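Local coordinates for protein cystathionine beta-lyases/cystathionine gamma-synthases (Corynebacterium glutamicum, PDB 5X5H) that probably catalyses the pyridoxal phosphate-dependent exchange of succinate in O-succinyl-L-homoserine for L-cysteine, forming L,L-cystathionine for methionine biosynthesis, at residues E134-A139 with E163-L168; E266-F271 with A377-A382; T86-R91 with I235-S240. All blocks are in the same frame, centred on the assembly; numbering follows the deposited sequence.

Interaction 1: residues E134-A139 with E163-L168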
ATOM      1  N   GLU A 134      -4.558 -48.048  -8.500  1.00 23.32           N
ATOM      2  CA  GLU A 134      -4.697 -49.150  -7.575  1.00 25.98           C
ATOM      3  C   GLU A 134      -3.993 -48.980  -6.235  1.00 21.30           C
ATOM      4  O   GLU A 134      -4.446 -49.451  -5.177  1.00 23.34           O
ATOM      5  CB  GLU A 134      -4.240 -50.460  -8.267  1.00 29.41           C
ATOM      6  CG  GLU A 134      -5.210 -50.909  -9.340  1.00 35.22           C
ATOM      7  CD  GLU A 134      -6.636 -51.231  -8.839  1.00 42.62           C
ATOM      8  OE1 GLU A 134      -6.833 -51.762  -7.719  1.00 42.90           O
ATOM      9  OE2 GLU A 134      -7.580 -50.906  -9.596  1.00 50.75           O
ATOM     10  N   GLU A 135      -2.899 -48.260  -6.189  1.00 19.71           N
ATOM     11  CA  GLU A 135      -2.215 -47.998  -4.944  1.00 20.16           C
ATOM     12  C   GLU A 135      -3.067 -47.095  -4.044  1.00 20.91           C
ATOM     13  O   GLU A 135      -3.094 -47.237  -2.830  1.00 20.07           O
ATOM     14  CB  GLU A 135      -0.822 -47.342  -5.062  1.00 24.55           C
ATOM     15  CG  GLU A 135       0.315 -48.273  -5.470  1.00 28.02           C
ATOM     16  CD  GLU A 135       1.664 -47.604  -5.373  1.00 29.04           C
ATOM     17  OE1 GLU A 135       2.025 -46.761  -4.471  1.00 24.80           O
ATOM     18  OE2 GLU A 135       2.368 -47.931  -6.321  1.00 31.55           O
ATOM     19  N   VAL A 136      -3.663 -46.065  -4.671  1.00 18.39           N
ATOM     20  CA  VAL A 136      -4.581 -45.187  -3.886  1.00 18.34           C
ATOM     21  C   VAL A 136      -5.754 -46.059  -3.338  1.00 17.91           C
ATOM     22  O   VAL A 136      -6.060 -45.971  -2.138  1.00 18.97           O
ATOM     23  CB  VAL A 136      -5.093 -44.014  -4.742  1.00 18.66           C
ATOM     24  CG1 VAL A 136      -6.036 -43.104  -3.970  1.00 19.76           C
ATOM     25  CG2 VAL A 136      -3.916 -43.216  -5.212  1.00 19.38           C
ATOM     26  N   LYS A 137      -6.397 -46.831  -4.208  1.00 18.14           N
ATOM     27  CA  LYS A 137      -7.529 -47.651  -3.837  1.00 19.08           C
ATOM     28  C   LYS A 137      -7.133 -48.535  -2.655  1.00 20.66           C
ATOM     29  O   LYS A 137      -7.901 -48.647  -1.645  1.00 21.58           O
ATOM     30  CB  LYS A 137      -8.012 -48.463  -4.997  1.00 20.12           C
ATOM     31  CG  LYS A 137      -9.239 -49.254  -4.609  1.00 22.79           C
ATOM     32  CD  LYS A 137      -9.731 -49.963  -5.863  1.00 29.51           C
ATOM     33  CE  LYS A 137     -10.940 -50.795  -5.500  1.00 37.75           C
ATOM     34  NZ  LYS A 137     -11.263 -51.584  -6.704  1.00 44.70           N
ATOM     35  N   ALA A 138      -5.948 -49.113  -2.677  1.00 20.44           N
ATOM     36  CA  ALA A 138      -5.563 -50.054  -1.608  1.00 21.50           C
ATOM     37  C   ALA A 138      -5.319 -49.423  -0.284  1.00 21.93           C
ATOM     38  O   ALA A 138      -5.388 -50.046   0.768  1.00 24.44           O
ATOM     39  CB  ALA A 138      -4.315 -50.908  -2.006  1.00 20.17           C
ATOM     40  N   ALA A 139      -4.956 -48.123  -0.285  1.00 17.10           N
ATOM     41  CA  ALA A 139      -4.637 -47.447   0.889  1.00 17.08           C
ATOM     42  C   ALA A 139      -5.830 -46.820   1.667  1.00 15.72           C
ATOM     43  O   ALA A 139      -5.606 -46.392   2.805  1.00 18.43           O
ATOM     44  CB  ALA A 139      -3.665 -46.345   0.548  1.00 20.32           C
ATOM     45  N   GLU A 163      -9.982 -37.682 -12.192  1.00 17.30           N
ATOM     46  CA  GLU A 163     -11.325 -38.279 -12.349  1.00 18.31           C
ATOM     47  C   GLU A 163     -11.242 -39.706 -11.803  1.00 17.80           C
ATOM     48  O   GLU A 163     -12.150 -40.161 -11.108  1.00 17.76           O
ATOM     49  CB  GLU A 163     -11.750 -38.227 -13.814  1.00 23.89           C
ATOM     50  CG  GLU A 163     -13.180 -38.740 -13.989  1.00 29.77           C
ATOM     51  CD  GLU A 163     -13.654 -38.686 -15.430  1.00 37.94           C
ATOM     52  OE1 GLU A 163     -12.999 -38.052 -16.286  1.00 43.39           O
ATOM     53  OE2 GLU A 163     -14.732 -39.215 -15.685  1.00 45.10           O
ATOM     54  N   ALA A 164     -10.166 -40.431 -12.109  1.00 17.40           N
ATOM     55  CA  ALA A 164     -10.070 -41.764 -11.644  1.00 17.36           C
ATOM     56  C   ALA A 164      -9.972 -41.893 -10.137  1.00 18.66           C
ATOM     57  O   ALA A 164     -10.577 -42.767  -9.544  1.00 19.39           O
ATOM     58  CB  ALA A 164      -8.901 -42.480 -12.258  1.00 17.60           C
ATOM     59  N   VAL A 165      -9.173 -41.034  -9.473  1.00 16.50           N
ATOM     60  CA  VAL A 165      -9.094 -41.022  -8.086  1.00 15.80           C
ATOM     61  C   VAL A 165     -10.376 -40.548  -7.439  1.00 15.79           C
ATOM     62  O   VAL A 165     -10.759 -41.137  -6.444  1.00 17.47           O
ATOM     63  CB  VAL A 165      -7.841 -40.182  -7.612  1.00 17.41           C
ATOM     64  CG1 VAL A 165      -7.898 -39.915  -6.150  1.00 16.79           C
ATOM     65  CG2 VAL A 165      -6.542 -40.839  -8.107  1.00 18.38           C
ATOM     66  N   ALA A 166     -11.051 -39.563  -8.036  1.00 16.52           N
ATOM     67  CA  ALA A 166     -12.368 -39.158  -7.489  1.00 17.30           C
ATOM     68  C   ALA A 166     -13.366 -40.320  -7.456  1.00 18.57           C
ATOM     69  O   ALA A 166     -14.083 -40.452  -6.473  1.00 18.41           O
ATOM     70  CB  ALA A 166     -12.924 -38.041  -8.286  1.00 18.60           C
ATOM     71  N   LYS A 167     -13.400 -41.106  -8.538  1.00 20.12           N
ATOM     72  CA  LYS A 167     -14.274 -42.302  -8.544  1.00 21.17           C
ATOM     73  C   LYS A 167     -14.033 -43.218  -7.364  1.00 23.06           C
ATOM     74  O   LYS A 167     -14.963 -43.868  -6.822  1.00 20.01           O
ATOM     75  CB  LYS A 167     -14.124 -43.118  -9.830  1.00 25.37           C
ATOM     76  CG  LYS A 167     -14.715 -42.459 -11.074  1.00 35.45           C
ATOM     77  CD  LYS A 167     -14.509 -43.363 -12.341  1.00 42.22           C
ATOM     78  CE  LYS A 167     -14.716 -42.693 -13.705  1.00 47.15           C
ATOM     79  NZ  LYS A 167     -15.876 -41.759 -13.657  1.00 50.84           N
ATOM     80  N   LEU A 168     -12.781 -43.356  -6.907  1.00 20.51           N
ATOM     81  CA  LEU A 168     -12.497 -44.151  -5.702  1.00 18.63           C
ATOM     82  C   LEU A 168     -13.167 -43.736  -4.400  1.00 21.07           C
ATOM     83  O   LEU A 168     -13.243 -44.477  -3.428  1.00 22.80           O
ATOM     84  CB  LEU A 168     -10.999 -44.249  -5.388  1.00 19.46           C
ATOM     85  CG  LEU A 168     -10.152 -44.728  -6.540  1.00 19.16           C
ATOM     86  CD1 LEU A 168      -8.706 -44.709  -6.134  1.00 20.60           C
ATOM     87  CD2 LEU A 168     -10.511 -46.160  -7.019  1.00 20.11           C
TER
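Leu168 projects from the C-terminal end of the 163-168 segment against Val136 and Lys137, in the middle of the short facing helix. Its CD1 lies 3.8 Å from CG1 of Val136 and 3.7 Å from the backbone N of Lys137, so it touches both a side chain and the helix backbone. Both methyls pack on the stem of Lys137, each 4.0 Å from its CB, and CD2 alone goes on along CG and CD. The inner side of the contact is apolar: Val136 places CG1 anti to its own N (chi1 180°), which turns this methyl to Leu168, while CG1 of Val165 follows more loosely at 4.3 Å from Val136 CG1. Val136 and Val165 are both buried. Beneath them runs the mixed sheet of the large, PLP-binding domain, in the fold type I arrangement of PLP enzymes; Val136 rests on Val128 of strand 124-128 and Val165 on Leu176 of strand 175-179. The contact therefore pairs neighbouring helices of the layer that covers this part of the sheet, and Val133 and Ile140 add further apolar surface around Leu168. Toward solvent the fit is looser. The chain of Lys137 is extended from CB to NZ and crosses Leu168 at about a right angle, offering only its CB, CG and CD methylenes before the ammonium group runs on away from 163-168. No hydrogen bond or salt bridge joins the two segments. On the outer side of the second helix, Lys167 NZ makes a weak, 3.4 Å salt bridge with Glu163 OE2, one turn earlier.

Interaction 2: residues E266-F271 with A377-A382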
ATOM      1  N   GLU A 266       7.806 -24.972 -22.919  1.00 11.31           N
ATOM      2  CA  GLU A 266       7.863 -26.003 -23.992  1.00 12.71           C
ATOM      3  C   GLU A 266       9.207 -25.871 -24.711  1.00 14.77           C
ATOM      4  O   GLU A 266       9.869 -26.938 -24.958  1.00 15.12           O
ATOM      5  CB  GLU A 266       6.726 -25.816 -24.958  1.00 15.01           C
ATOM      6  CG  GLU A 266       5.381 -26.175 -24.434  1.00 15.26           C
ATOM      7  CD  GLU A 266       4.203 -25.661 -25.304  1.00 16.64           C
ATOM      8  OE1 GLU A 266       4.461 -25.073 -26.411  1.00 21.07           O
ATOM      9  OE2 GLU A 266       3.030 -25.899 -24.944  1.00 19.55           O
ATOM     10  N   LYS A 267       9.688 -24.708 -24.990  1.00 12.25           N
ATOM     11  CA  LYS A 267      10.905 -24.527 -25.753  1.00 13.94           C
ATOM     12  C   LYS A 267      12.101 -24.835 -24.924  1.00 13.33           C
ATOM     13  O   LYS A 267      13.090 -25.452 -25.369  1.00 15.80           O
ATOM     14  CB  LYS A 267      11.013 -23.141 -26.388  1.00 16.23           C
ATOM     15  CG  LYS A 267       9.941 -22.917 -27.403  1.00 18.56           C
ATOM     16  CD  LYS A 267       9.904 -21.499 -27.897  1.00 27.79           C
ATOM     17  CE  LYS A 267       8.686 -21.188 -28.685  1.00 30.01           C
ATOM     18  NZ  LYS A 267       8.661 -19.717 -28.869  1.00 35.55           N
ATOM     19  N   ILE A 268      12.168 -24.417 -23.670  1.00 13.17           N
ATOM     20  CA  ILE A 268      13.298 -24.749 -22.799  1.00 13.27           C
ATOM     21  C   ILE A 268      13.341 -26.272 -22.532  1.00 13.62           C
ATOM     22  O   ILE A 268      14.469 -26.871 -22.515  1.00 14.13           O
ATOM     23  CB  ILE A 268      13.240 -23.982 -21.471  1.00 15.53           C
ATOM     24  CG1 ILE A 268      13.302 -22.470 -21.745  1.00 16.19           C
ATOM     25  CG2 ILE A 268      14.318 -24.496 -20.469  1.00 16.57           C
ATOM     26  CD1 ILE A 268      14.648 -22.036 -22.218  1.00 17.63           C
ATOM     27  N   ALA A 269      12.220 -26.936 -22.311  1.00 13.22           N
ATOM     28  CA  ALA A 269      12.211 -28.377 -22.077  1.00 13.69           C
ATOM     29  C   ALA A 269      12.795 -29.074 -23.343  1.00 15.07           C
ATOM     30  O   ALA A 269      13.558 -30.033 -23.195  1.00 14.81           O
ATOM     31  CB  ALA A 269      10.832 -28.855 -21.818  1.00 15.03           C
ATOM     32  N   GLU A 270      12.376 -28.661 -24.517  1.00 13.00           N
ATOM     33  CA  GLU A 270      12.866 -29.297 -25.780  1.00 15.27           C
ATOM     34  C   GLU A 270      14.332 -29.040 -25.809  1.00 16.59           C
ATOM     35  O   GLU A 270      15.144 -29.997 -26.122  1.00 15.70           O
ATOM     36  CB  GLU A 270      12.145 -28.629 -26.974  1.00 18.71           C
ATOM     37  CG  GLU A 270      12.642 -28.972 -28.363  1.00 28.19           C
ATOM     38  CD  GLU A 270      11.806 -28.214 -29.413  1.00 31.19           C
ATOM     39  OE1 GLU A 270      12.048 -26.988 -29.604  1.00 29.99           O
ATOM     40  OE2 GLU A 270      10.841 -28.830 -29.951  1.00 30.92           O
ATOM     41  N   PHE A 271      14.865 -27.861 -25.537  1.00 14.50           N
ATOM     42  CA  PHE A 271      16.308 -27.613 -25.625  1.00 14.74           C
ATOM     43  C   PHE A 271      17.039 -28.504 -24.599  1.00 16.29           C
ATOM     44  O   PHE A 271      18.066 -29.145 -24.921  1.00 14.99           O
ATOM     45  CB  PHE A 271      16.633 -26.143 -25.313  1.00 15.08           C
ATOM     46  CG  PHE A 271      18.053 -25.878 -25.240  1.00 15.40           C
ATOM     47  CD1 PHE A 271      18.803 -25.939 -26.401  1.00 19.67           C
ATOM     48  CD2 PHE A 271      18.661 -25.520 -24.133  1.00 18.91           C
ATOM     49  CE1 PHE A 271      20.189 -25.713 -26.349  1.00 22.51           C
ATOM     50  CE2 PHE A 271      20.048 -25.306 -24.035  1.00 21.41           C
ATOM     51  CZ  PHE A 271      20.814 -25.395 -25.182  1.00 20.90           C
ATOM     52  N   ALA A 377      19.507 -18.608 -24.135  1.00 14.60           N
ATOM     53  CA  ALA A 377      20.914 -18.227 -24.062  1.00 15.98           C
ATOM     54  C   ALA A 377      21.466 -18.439 -22.688  1.00 17.92           C
ATOM     55  O   ALA A 377      22.628 -18.889 -22.436  1.00 17.03           O
ATOM     56  CB  ALA A 377      21.132 -16.822 -24.559  1.00 16.22           C
ATOM     57  N   ASP A 378      20.664 -18.116 -21.662  1.00 14.95           N
ATOM     58  CA  ASP A 378      21.117 -18.273 -20.281  1.00 15.72           C
ATOM     59  C   ASP A 378      21.263 -19.718 -19.893  1.00 16.20           C
ATOM     60  O   ASP A 378      22.304 -20.112 -19.253  1.00 16.38           O
ATOM     61  CB  ASP A 378      20.156 -17.566 -19.299  1.00 15.48           C
ATOM     62  CG  ASP A 378      20.706 -17.407 -17.929  1.00 18.38           C
ATOM     63  OD1 ASP A 378      21.931 -17.103 -17.764  1.00 21.19           O
ATOM     64  OD2 ASP A 378      19.907 -17.492 -16.925  1.00 17.29           O
ATOM     65  N   VAL A 379      20.311 -20.566 -20.246  1.00 13.82           N
ATOM     66  CA  VAL A 379      20.413 -22.003 -20.015  1.00 14.56           C
ATOM     67  C   VAL A 379      21.613 -22.572 -20.757  1.00 18.00           C
ATOM     68  O   VAL A 379      22.330 -23.380 -20.148  1.00 17.90           O
ATOM     69  CB  VAL A 379      19.102 -22.769 -20.390  1.00 16.38           C
ATOM     70  CG1 VAL A 379      19.263 -24.272 -20.245  1.00 17.62           C
ATOM     71  CG2 VAL A 379      17.947 -22.270 -19.524  1.00 15.81           C
ATOM     72  N   GLU A 380      21.768 -22.252 -21.999  1.00 16.95           N
ATOM     73  CA  GLU A 380      22.926 -22.768 -22.823  1.00 16.89           C
ATOM     74  C   GLU A 380      24.229 -22.374 -22.199  1.00 17.05           C
ATOM     75  O   GLU A 380      25.104 -23.326 -21.968  1.00 17.60           O
ATOM     76  CB  GLU A 380      22.809 -22.338 -24.267  1.00 19.09           C
ATOM     77  CG  GLU A 380      23.921 -22.853 -25.170  1.00 21.73           C
ATOM     78  CD  GLU A 380      23.768 -22.379 -26.630  1.00 29.39           C
ATOM     79  OE1 GLU A 380      23.228 -21.258 -26.864  1.00 43.58           O
ATOM     80  OE2 GLU A 380      24.289 -23.055 -27.515  1.00 39.55           O
ATOM     81  N   GLN A 381      24.488 -21.143 -21.834  1.00 17.86           N
ATOM     82  CA  GLN A 381      25.742 -20.737 -21.220  1.00 17.25           C
ATOM     83  C   GLN A 381      25.969 -21.401 -19.879  1.00 21.59           C
ATOM     84  O   GLN A 381      27.100 -21.841 -19.529  1.00 23.08           O
ATOM     85  CB  GLN A 381      25.938 -19.223 -21.218  1.00 19.50           C
ATOM     86  CG  GLN A 381      25.006 -18.495 -20.203  1.00 17.67           C
ATOM     87  CD  GLN A 381      25.496 -18.496 -18.821  1.00 21.71           C
ATOM     88  OE1 GLN A 381      26.723 -18.567 -18.585  1.00 24.37           O
ATOM     89  NE2 GLN A 381      24.592 -18.408 -17.818  1.00 20.63           N
ATOM     90  N   ALA A 382      24.899 -21.635 -19.120  1.00 18.41           N
ATOM     91  CA  ALA A 382      25.055 -22.273 -17.839  1.00 17.98           C
ATOM     92  C   ALA A 382      25.433 -23.728 -18.007  1.00 17.52           C
ATOM     93  O   ALA A 382      26.329 -24.235 -17.277  1.00 19.53           O
ATOM     94  CB  ALA A 382      23.768 -22.171 -17.027  1.00 18.24           C
TER
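Apolar contacts account for most of the meeting between Phe271 and Ile268 on one helix and Val379 on the other. CG1 of Val379 sits at the edge of the Phe271 ring, near its plane, 4.0 Å from CE2; ring and valine slide past each other in opposite directions. The second branch of the valine is used as well, CG2 lying 4.3 Å from CD1 of Ile268. A chi1 of 174° holds the Phe271 ring anti to its backbone N, directed at the neighbouring helix. The ring also meets the aliphatic part of an acidic residue: the Glu380 and Phe271 side chains cross at about a right angle, with Glu380 CB 3.8 Å from Phe271 CZ, while the extended chain carries the carboxylate on past the ring, its plane turned 72° from that of the ring. The two helices belong to the smaller C-terminal domain of this PLP-enzyme fold, where their segments run nearly parallel, crossing at -23° with the axes 11.0 Å apart. Ile268 also rests on Ile306 of strand 305-310, so the inner part of the contact faces that domain's mixed sheet; Leu376 extends the apolar surface beside Ile268 and Phe271. Hydrogen bonds do not cross between the segments but hold the far side of 377-382. There Gln381 NE2 donates to Asp378 OD1 at 3.0 Å, coming from above the carboxylate plane. The same Asp378 carboxylate accepts the backbone N-H groups of Lys325, Leu326 and Ile327, and Gln381 NE2 also bonds Ser323 O.

Interaction 3: residues T86-R91 with I235-S240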
ATOM      1  N   THR A  86      -4.202 -24.845   3.765  1.00 10.76           N
ATOM      2  CA  THR A  86      -4.073 -26.330   3.892  1.00 11.55           C
ATOM      3  C   THR A  86      -4.411 -26.693   5.337  1.00 12.40           C
ATOM      4  O   THR A  86      -5.183 -27.645   5.574  1.00 12.76           O
ATOM      5  CB  THR A  86      -2.652 -26.761   3.530  1.00 12.20           C
ATOM      6  OG1 THR A  86      -2.383 -26.437   2.132  1.00 13.82           O
ATOM      7  CG2 THR A  86      -2.423 -28.257   3.701  1.00 12.34           C
ATOM      8  N   ASP A  87      -3.861 -26.006   6.305  1.00 11.67           N
ATOM      9  CA  ASP A  87      -4.125 -26.302   7.691  1.00 11.68           C
ATOM     10  C   ASP A  87      -5.592 -26.213   8.040  1.00 12.47           C
ATOM     11  O   ASP A  87      -6.163 -27.089   8.702  1.00 12.83           O
ATOM     12  CB  ASP A  87      -3.306 -25.338   8.524  1.00 12.26           C
ATOM     13  CG  ASP A  87      -3.509 -25.523   9.992  1.00 15.66           C
ATOM     14  OD1 ASP A  87      -3.055 -26.597  10.508  1.00 16.05           O
ATOM     15  OD2 ASP A  87      -4.039 -24.614  10.745  1.00 16.59           O
ATOM     16  N   ILE A  88      -6.254 -25.175   7.582  1.00 11.61           N
ATOM     17  CA  ILE A  88      -7.702 -25.022   7.815  1.00 11.85           C
ATOM     18  C   ILE A  88      -8.455 -26.141   7.155  1.00 12.72           C
ATOM     19  O   ILE A  88      -9.364 -26.726   7.808  1.00 13.32           O
ATOM     20  CB  ILE A  88      -8.206 -23.661   7.265  1.00 14.73           C
ATOM     21  CG1 ILE A  88      -7.652 -22.479   8.067  1.00 18.20           C
ATOM     22  CG2 ILE A  88      -9.734 -23.623   7.305  1.00 16.27           C
ATOM     23  CD1 ILE A  88      -7.936 -22.479   9.543  1.00 21.76           C
ATOM     24  N   LEU A  89      -8.152 -26.516   5.909  1.00 12.57           N
ATOM     25  CA  LEU A  89      -8.902 -27.573   5.265  1.00 14.86           C
ATOM     26  C   LEU A  89      -8.676 -28.873   6.011  1.00 14.42           C
ATOM     27  O   LEU A  89      -9.631 -29.661   6.270  1.00 15.65           O
ATOM     28  CB  LEU A  89      -8.527 -27.664   3.758  1.00 19.04           C
ATOM     29  CG  LEU A  89      -9.357 -28.199   2.662  1.00 21.83           C
ATOM     30  CD1 LEU A  89     -10.816 -27.905   2.794  1.00 19.09           C
ATOM     31  CD2 LEU A  89      -8.606 -27.844   1.395  1.00 25.70           C
ATOM     32  N   PHE A  90      -7.483 -29.168   6.484  1.00 13.65           N
ATOM     33  CA  PHE A  90      -7.167 -30.334   7.259  1.00 14.20           C
ATOM     34  C   PHE A  90      -8.065 -30.363   8.517  1.00 14.68           C
ATOM     35  O   PHE A  90      -8.583 -31.419   8.952  1.00 16.20           O
ATOM     36  CB  PHE A  90      -5.714 -30.487   7.715  1.00 15.27           C
ATOM     37  CG  PHE A  90      -4.713 -30.890   6.673  1.00 14.58           C
ATOM     38  CD1 PHE A  90      -5.014 -31.252   5.383  1.00 17.00           C
ATOM     39  CD2 PHE A  90      -3.400 -30.805   7.012  1.00 18.88           C
ATOM     40  CE1 PHE A  90      -3.988 -31.597   4.449  1.00 18.10           C
ATOM     41  CE2 PHE A  90      -2.401 -31.157   6.106  1.00 17.53           C
ATOM     42  CZ  PHE A  90      -2.730 -31.562   4.874  1.00 16.35           C
ATOM     43  N   ARG A  91      -8.188 -29.226   9.218  1.00 13.03           N
ATOM     44  CA  ARG A  91      -8.909 -29.153  10.478  1.00 14.22           C
ATOM     45  C   ARG A  91     -10.356 -29.300  10.283  1.00 15.15           C
ATOM     46  O   ARG A  91     -11.010 -29.666  11.278  1.00 17.29           O
ATOM     47  CB  ARG A  91      -8.491 -27.848  11.221  1.00 14.62           C
ATOM     48  CG  ARG A  91      -7.058 -27.978  11.672  1.00 15.82           C
ATOM     49  CD  ARG A  91      -6.537 -26.585  11.967  1.00 18.92           C
ATOM     50  NE  ARG A  91      -6.894 -26.260  13.316  1.00 19.77           N
ATOM     51  CZ  ARG A  91      -6.598 -25.125  13.928  1.00 18.72           C
ATOM     52  NH1 ARG A  91      -5.940 -24.200  13.284  1.00 19.49           N
ATOM     53  NH2 ARG A  91      -6.824 -25.037  15.217  1.00 19.21           N
ATOM     54  N   ILE A 235     -10.403 -19.002  13.592  1.00 16.02           N
ATOM     55  CA  ILE A 235      -8.961 -19.193  13.768  1.00 15.26           C
ATOM     56  C   ILE A 235      -8.241 -17.898  13.270  1.00 15.83           C
ATOM     57  O   ILE A 235      -7.209 -17.510  13.795  1.00 16.70           O
ATOM     58  CB  ILE A 235      -8.439 -20.390  12.988  1.00 17.74           C
ATOM     59  CG1 ILE A 235      -9.233 -21.704  13.096  1.00 23.79           C
ATOM     60  CG2 ILE A 235      -6.933 -20.641  13.148  1.00 20.13           C
ATOM     61  CD1 ILE A 235      -9.414 -22.217  14.467  1.00 25.42           C
ATOM     62  N   GLY A 236      -8.737 -17.189  12.260  1.00 14.90           N
ATOM     63  CA  GLY A 236      -8.209 -15.937  11.842  1.00 15.67           C
ATOM     64  C   GLY A 236      -6.957 -15.912  10.982  1.00 13.83           C
ATOM     65  O   GLY A 236      -6.323 -14.857  10.975  1.00 13.12           O
ATOM     66  N   PRO A 237      -6.613 -16.863  10.130  1.00 13.64           N
ATOM     67  CA  PRO A 237      -5.495 -16.709   9.186  1.00 14.16           C
ATOM     68  C   PRO A 237      -5.976 -15.993   7.958  1.00 15.97           C
ATOM     69  O   PRO A 237      -6.025 -16.628   6.845  1.00 16.59           O
ATOM     70  CB  PRO A 237      -5.058 -18.122   8.968  1.00 16.19           C
ATOM     71  CG  PRO A 237      -6.257 -18.912   9.003  1.00 16.80           C
ATOM     72  CD  PRO A 237      -7.133 -18.245  10.035  1.00 18.35           C
ATOM     73  N   ILE A 238      -6.350 -14.762   8.128  1.00 15.57           N
ATOM     74  CA  ILE A 238      -6.975 -14.024   7.040  1.00 17.13           C
ATOM     75  C   ILE A 238      -5.950 -13.140   6.320  1.00 15.38           C
ATOM     76  O   ILE A 238      -4.970 -12.622   6.918  1.00 18.77           O
ATOM     77  CB  ILE A 238      -8.084 -13.118   7.508  1.00 21.89           C
ATOM     78  CG1 ILE A 238      -7.656 -12.053   8.564  1.00 23.19           C
ATOM     79  CG2 ILE A 238      -9.209 -13.993   8.092  1.00 22.35           C
ATOM     80  CD1 ILE A 238      -8.437 -10.809   8.235  1.00 30.65           C
ATOM     81  N   PRO A 239      -6.111 -12.931   4.983  1.00 14.75           N
ATOM     82  CA  PRO A 239      -5.189 -12.059   4.247  1.00 15.22           C
ATOM     83  C   PRO A 239      -5.422 -10.601   4.612  1.00 13.13           C
ATOM     84  O   PRO A 239      -6.518 -10.195   5.019  1.00 14.60           O
ATOM     85  CB  PRO A 239      -5.577 -12.283   2.791  1.00 18.24           C
ATOM     86  CG  PRO A 239      -6.873 -12.866   2.836  1.00 18.49           C
ATOM     87  CD  PRO A 239      -7.219 -13.360   4.171  1.00 15.91           C
ATOM     88  N   SER A 240      -4.395  -9.794   4.477  1.00 13.53           N
ATOM     89  CA  SER A 240      -4.527  -8.340   4.449  1.00 14.46           C
ATOM     90  C   SER A 240      -5.375  -7.873   3.277  1.00 13.04           C
ATOM     91  O   SER A 240      -5.379  -8.473   2.164  1.00 13.21           O
ATOM     92  CB  SER A 240      -3.104  -7.777   4.160  1.00 17.06           C
ATOM     93  OG  SER A 240      -3.092  -6.412   3.926  1.00 20.45           O
TER
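A chi1 of -68° sets CG1 of Ile88 beside its backbone N, and a sharp bend at chi3 (86°) folds the Arg91 chain so that its guanidinium lies against Ile235. The Ile88 branch meets two partners: CD1 lies 3.9 Å from Ile235 CG1, the two isoleucines passing each other in opposite directions, and Ile88 CG1 packs against Pro237 CG, also at 3.9 Å. Ile235 in turn lays CD1 over one face of the Arg91 guanidinium, while its CG2 is 3.7 Å from NH1. This joins helix 82-93 of the PLP-binding domain to the loop between helices 222-235 and 241-251. Gly236, with positive phi, turns the chain out of helix 222-235, and Pro237 then centres an inverse gamma turn that presents its ring to Ile88. All four touching residues are buried at a subunit interface. Within its helix Arg91 NH1 donates to Asp87 OD2 at 3.2 Å, on the syn side but 23° out of the carboxylate plane. NH2 pairs with Asp87 OD1 of the second subunit, and the reciprocal bridge links Asp87 to Arg91 of that subunit. Each carboxylate thus bridges two arginines, which probably favours its ionised form and offsets the closeness of the two Arg91 NH1 groups. With an isoleucine against the face and carboxylates bonded to NH1 and NH2, the buried guanidinium is held by apolar packing and charge pairing together.

In the fold
The three contacts are separate: the centres of interactions 1 and 2 lie about 37 Å apart, those of interactions 1 and 3 about 27 Å, and those of interactions 2 and 3 about 39 Å. Interactions 1 and 3 belong to the large PLP-binding domain, with 1 falling in sequence between the two segments of 3; interaction 2 follows both, in the C-terminal domain, across the chain's centre from 3. Interaction 3 is the one near the cofactor: the Pro237 side chain is about 9 Å from bound PLP. It is also about 7 Å from that of Arg54, known to bind PLP, though not the one modelled in this chain. Gly236 O bonds Ser81, a PLP-pocket residue, of the second subunit.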